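Local coordinates for endoglucanase (Clostridium thermocellum, PDB 2E4T), which hydrolyses beta-1,4-glucan chains such as cellulose and xyloglucan, the chain here being the glycoside hydrolase family 44 module of a longer multidomain enzyme, at residues P337-P340 with N341-D344; E239-Q242 with S243-D246. All blocks are in the same frame, centred on the assembly; numbering follows the deposited sequence. Where two conformers were deposited one is given.

Contact 1 of 2, residues P337-P340 with N341-D344; sequences PILP and NLLD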
ATOM      1  N   PRO A 337       8.505  11.463  12.450  1.00  6.48           N
ATOM      2  CA  PRO A 337       7.911  11.083  11.170  1.00  6.13           C
ATOM      3  C   PRO A 337       7.394   9.652  11.227  1.00  5.80           C
ATOM      4  O   PRO A 337       7.903   8.798  11.985  1.00  6.28           O
ATOM      5  CB  PRO A 337       9.065  11.222  10.182  1.00  7.16           C
ATOM      6  CG  PRO A 337      10.328  11.010  11.039  1.00  7.62           C
ATOM      7  CD  PRO A 337       9.978  11.614  12.376  1.00  7.56           C
ATOM      8  N   ILE A 338       6.344   9.338  10.450  1.00  5.64           N
ATOM      9  CA  ILE A 338       5.607   8.109  10.722  1.00  5.45           C
ATOM     10  C   ILE A 338       6.354   6.854  10.298  1.00  5.69           C
ATOM     11  O   ILE A 338       6.302   5.861  11.042  1.00  5.92           O
ATOM     12  CB  ILE A 338       4.161   8.181  10.135  1.00  5.96           C
ATOM     13  CG1 ILE A 338       3.296   7.031  10.657  1.00  6.86           C
ATOM     14  CG2 ILE A 338       4.124   8.260   8.635  1.00  6.91           C
ATOM     15  CD1 ILE A 338       3.028   7.061  12.154  1.00  9.45           C
ATOM     16  N   LEU A 339       7.044   6.817   9.145  1.00  5.62           N
ATOM     17  CA  LEU A 339       7.687   5.570   8.768  1.00  5.96           C
ATOM     18  C   LEU A 339       8.803   5.192   9.763  1.00  5.87           C
ATOM     19  O   LEU A 339       8.847   4.030  10.184  1.00  6.21           O
ATOM     20  CB  LEU A 339       8.187   5.540   7.325  1.00  6.34           C
ATOM     21  CG  LEU A 339       7.103   5.750   6.263  1.00  6.34           C
ATOM     22  CD1 LEU A 339       7.763   5.745   4.874  1.00  7.24           C
ATOM     23  CD2 LEU A 339       5.980   4.707   6.339  1.00  7.72           C
ATOM     24  N   PRO A 340       9.686   6.108  10.156  1.00  6.09           N
ATOM     25  CA  PRO A 340      10.707   5.703  11.155  1.00  6.81           C
ATOM     26  C   PRO A 340      10.081   5.269  12.466  1.00  6.72           C
ATOM     27  O   PRO A 340      10.625   4.379  13.133  1.00  7.32           O
ATOM     28  CB  PRO A 340      11.587   7.004  11.273  1.00  7.50           C
ATOM     29  CG  PRO A 340      11.470   7.628   9.898  1.00  7.83           C
ATOM     30  CD  PRO A 340       9.987   7.451   9.577  1.00  6.54           C
ATOM     31  N   ASN A 341       8.961   5.884  12.877  1.00  6.20           N
ATOM     32  CA  ASN A 341       8.300   5.425  14.108  1.00  6.29           C
ATOM     33  C   ASN A 341       7.781   3.983  13.963  1.00  5.99           C
ATOM     34  O   ASN A 341       7.936   3.167  14.887  1.00  6.70           O
ATOM     35  CB  ASN A 341       7.229   6.401  14.579  1.00  7.01           C
ATOM     36  CG  ASN A 341       7.841   7.488  15.422  1.00  7.33           C
ATOM     37  OD1 ASN A 341       7.898   7.349  16.651  1.00  9.24           O
ATOM     38  ND2 ASN A 341       8.351   8.543  14.826  1.00  7.84           N
ATOM     39  N   LEU A 342       7.138   3.678  12.823  1.00  5.87           N
ATOM     40  CA  LEU A 342       6.654   2.308  12.611  1.00  5.99           C
ATOM     41  C   LEU A 342       7.844   1.334  12.567  1.00  5.73           C
ATOM     42  O   LEU A 342       7.794   0.232  13.140  1.00  6.52           O
ATOM     43  CB  LEU A 342       5.828   2.234  11.326  1.00  5.82           C
ATOM     44  CG  LEU A 342       4.498   2.983  11.392  1.00  5.71           C
ATOM     45  CD1 LEU A 342       3.898   3.140   9.985  1.00  6.88           C
ATOM     46  CD2 LEU A 342       3.493   2.252  12.327  1.00  6.97           C
ATOM     47  N   LEU A 343       8.899   1.715  11.824  1.00  6.14           N
ATOM     48  CA  LEU A 343      10.054   0.826  11.676  1.00  6.65           C
ATOM     49  C   LEU A 343      10.791   0.629  13.034  1.00  6.94           C
ATOM     50  O   LEU A 343      11.283  -0.474  13.308  1.00  7.52           O
ATOM     51  CB  LEU A 343      11.002   1.352  10.615  1.00  7.83           C
ATOM     52  CG  LEU A 343      10.417   1.292   9.198  1.00  8.22           C
ATOM     53  CD1 LEU A 343      11.236   2.175   8.268  1.00 10.29           C
ATOM     54  CD2 LEU A 343      10.345  -0.135   8.667  1.00  9.90           C
ATOM     55  N   ASP A 344      10.851   1.687  13.836  1.00  6.91           N
ATOM     56  CA  ASP A 344      11.465   1.589  15.179  1.00  7.93           C
ATOM     57  C   ASP A 344      10.662   0.655  16.058  1.00  7.21           C
ATOM     58  O   ASP A 344      11.207  -0.140  16.835  1.00  7.81           O
ATOM     59  CB  ASP A 344      11.560   2.975  15.795  1.00  9.45           C
ATOM     60  CG  ASP A 344      11.985   3.009  17.267  0.50  8.41           C
ATOM     61  OD1 ASP A 344      13.167   2.858  17.454  0.50 11.85           O
ATOM     62  OD2 ASP A 344      11.173   3.203  18.211  0.50 10.58           O
TER

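Contact 2 of 2, residues E239-Q242 with S243-D246; sequences ETLQ and SAPD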
ATOM      1  N   GLU A 239      -2.823   4.228  17.204  1.00  5.49           N
ATOM      2  CA  GLU A 239      -2.497   4.626  18.571  1.00  5.83           C
ATOM      3  C   GLU A 239      -3.240   3.800  19.618  1.00  5.65           C
ATOM      4  O   GLU A 239      -2.632   3.318  20.583  1.00  6.44           O
ATOM      5  CB  GLU A 239      -2.748   6.129  18.788  1.00  6.37           C
ATOM      6  CG  GLU A 239      -2.054   6.594  20.053  1.00  8.11           C
ATOM      7  CD  GLU A 239      -2.289   8.016  20.449  1.00  8.61           C
ATOM      8  OE1 GLU A 239      -2.889   8.796  19.716  1.00  8.88           O
ATOM      9  OE2 GLU A 239      -1.819   8.383  21.573  1.00 12.81           O
ATOM     10  N   THR A 240      -4.550   3.629  19.455  1.00  5.95           N
ATOM     11  CA  THR A 240      -5.402   3.064  20.506  1.00  6.43           C
ATOM     12  C   THR A 240      -6.436   2.071  19.948  1.00  5.91           C
ATOM     13  O   THR A 240      -7.380   1.704  20.683  1.00  6.33           O
ATOM     14  CB  THR A 240      -6.188   4.181  21.240  1.00  6.87           C
ATOM     15  OG1 THR A 240      -7.108   4.751  20.302  1.00  7.16           O
ATOM     16  CG2 THR A 240      -5.271   5.234  21.837  1.00  7.98           C
ATOM     17  N   LEU A 241      -6.287   1.630  18.694  1.00  5.76           N
ATOM     18  CA  LEU A 241      -7.293   0.765  18.079  1.00  5.52           C
ATOM     19  C   LEU A 241      -8.670   1.436  18.202  1.00  5.91           C
ATOM     20  O   LEU A 241      -9.691   0.828  18.475  1.00  6.35           O
ATOM     21  CB  LEU A 241      -7.224  -0.657  18.614  1.00  5.89           C
ATOM     22  CG  LEU A 241      -7.956  -1.724  17.775  1.00  5.99           C
ATOM     23  CD1 LEU A 241      -7.285  -1.912  16.410  1.00  6.43           C
ATOM     24  CD2 LEU A 241      -7.962  -3.052  18.539  1.00  6.77           C
ATOM     25  N   GLN A 242      -8.694   2.757  17.916  1.00  6.12           N
ATOM     26  CA  GLN A 242      -9.928   3.553  17.969  1.00  6.65           C
ATOM     27  C   GLN A 242     -10.586   3.460  19.361  1.00  6.72           C
ATOM     28  O   GLN A 242     -11.746   3.129  19.523  1.00  7.38           O
ATOM     29  CB  GLN A 242     -10.916   3.221  16.873  1.00  7.14           C
ATOM     30  CG  GLN A 242     -12.002   4.248  16.651  1.00  8.99           C
ATOM     31  CD  GLN A 242     -11.711   5.227  15.601  0.50 10.33           C
ATOM     32  OE1 GLN A 242     -10.564   5.612  15.383  0.50 10.04           O
ATOM     33  NE2 GLN A 242     -12.734   5.627  14.901  0.50 14.88           N
ATOM     34  N   SER A 243      -9.793   3.809  20.374  1.00  6.86           N
ATOM     35  CA  SER A 243     -10.305   3.823  21.729  1.00  7.76           C
ATOM     36  C   SER A 243     -10.885   2.444  22.088  1.00  7.66           C
ATOM     37  O   SER A 243     -11.977   2.364  22.674  1.00  7.90           O
ATOM     38  CB  SER A 243     -11.337   4.924  21.945  1.00  9.03           C
ATOM     39  OG  SER A 243     -10.813   6.227  21.592  0.70  7.89           O
ATOM     40  N   ALA A 244     -10.146   1.374  21.779  1.00  7.16           N
ATOM     41  CA  ALA A 244     -10.723   0.034  21.950  1.00  7.36           C
ATOM     42  C   ALA A 244     -11.128  -0.144  23.408  1.00  6.74           C
ATOM     43  O   ALA A 244     -10.457   0.314  24.337  1.00  7.33           O
ATOM     44  CB  ALA A 244      -9.715  -1.023  21.553  1.00  7.32           C
ATOM     45  N   PRO A 245     -12.222  -0.889  23.656  1.00  7.61           N
ATOM     46  CA  PRO A 245     -12.765  -0.943  25.024  1.00  7.93           C
ATOM     47  C   PRO A 245     -11.854  -1.539  26.066  1.00  7.79           C
ATOM     48  O   PRO A 245     -12.043  -1.250  27.260  1.00  9.28           O
ATOM     49  CB  PRO A 245     -14.077  -1.742  24.871  1.00 10.65           C
ATOM     50  CG  PRO A 245     -14.386  -1.849  23.482  1.00 10.84           C
ATOM     51  CD  PRO A 245     -13.200  -1.437  22.689  1.00  7.87           C
ATOM     52  N   ASP A 246     -10.918  -2.385  25.668  1.00  7.11           N
ATOM     53  CA  ASP A 246      -9.967  -3.013  26.587  1.00  7.84           C
ATOM     54  C   ASP A 246      -8.574  -2.384  26.524  1.00  7.61           C
ATOM     55  O   ASP A 246      -7.649  -2.914  27.151  1.00  8.69           O
ATOM     56  CB  ASP A 246      -9.869  -4.523  26.394  1.00  7.43           C
ATOM     57  CG  ASP A 246      -9.379  -4.904  24.996  1.00  7.12           C
ATOM     58  OD1 ASP A 246      -9.328  -4.030  24.104  1.00  7.45           O
ATOM     59  OD2 ASP A 246      -9.054  -6.133  24.836  1.00  7.71           O
TER

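Contact 1 of 2, residues P337-P340 with N341-D344
L342 N donates to I338 O at 2.9 Å and L343 N to L339 O at 2.8 Å, i to i+4 bonds in the first turn of an alpha-helix; this is the N-terminal end of helix 338-349, one of the helices packed outside the (beta/alpha)8 barrel. P337, whose preceding peptide bond is cis, holds the N-cap position. Its carbonyl takes the first bond of the series, from N341 N to P337 O at 3.2 Å, and P340 O accepts D344 N a turn further on. P340 suits this first turn because its nitrogen carries no hydrogen, and here no earlier helical carbonyl asks for one.

The distinctive side chain is N341. A chi1 of -85° keeps CG beside the backbone N, roughly opposite the carbonyl carbon, and so turns the amide back towards the helix start, where ND2 reaches P337 O at 2.9 Å along a nearly straight N-H...O line of 171°. The oxygen lies close to the amide plane, whereas ND2 sits above the carbonyl plane, the backbone NH keeping to that plane. Two donors from one residue therefore grip the N-cap carbonyl, while OD1 is held by R255, which fixes the amide's rotation.

On the buried flank I338 and L342 meet alongside W256. L339 and L343 face L355 of strand 354-360, and D344 turns its carboxylate to K348. I338 CG1, anti to the backbone N (chi1 -168°), runs across L342 and touches its CD1 at 4.0 Å.

Contact 2 of 2, residues E239-Q242 with S243-D246
Two bonds on T240 shape this turn. A244 N donates to T240 O at 3.0 Å, with the N-H...O line almost straight at 178°, and S243 N donates to T240 OG1 at 2.8 Å. The hydroxyl is placed for this by its first torsion (chi1 66°), which sets OG1 between the backbone N and the carbonyl carbon. The same OG1 is also hydrogen-bonded to A236 O, so it ties the preceding helical turn to the chain leaving it.

Between T240 and A244 the residues L241, Q242 and S243 all have positive phi and psi, in the left-handed helical region. The T240-A244 bond thus closes one left-handed alpha-turn, opposite in hand to the right-handed helix before it.

Further out, L241 CB lies against A244 CB at 3.9 Å, and L241 CD2 adds to the cover over that methyl. The Q242 chain, bent at chi2, carries OE1 to the hydroxyl of Y233.

The turn follows helix 235-240 and leads through P245 to D246, the N-cap residue of helix 247-250. D246 is salt-bridged to K205 of helix 204-221, while L241 and Q242 pack on the loop around A188.

In the fold
Contact 2 comes first along the chain. It lies where helix 235-240, just beyond barrel strand 226-232, gives way to a loop, whereas contact 1 opens helix 338-349, which leads into strand 354-360. Strand 279-284 lies between those two strands in the parallel sheet, so the contacts belong to neighbouring sectors of one barrel, and neither is part of the separate nine-stranded sheet. Their centres are 20 Å apart and their nearest atoms about 8 Å, without touching. Helix 235-240 bridges them: its C-terminal end leads into contact 2, and its F235 and Y238 pack on I338. Both sites lie away from the bound zinc and calcium, marking where helices of the catalytic module start and stop.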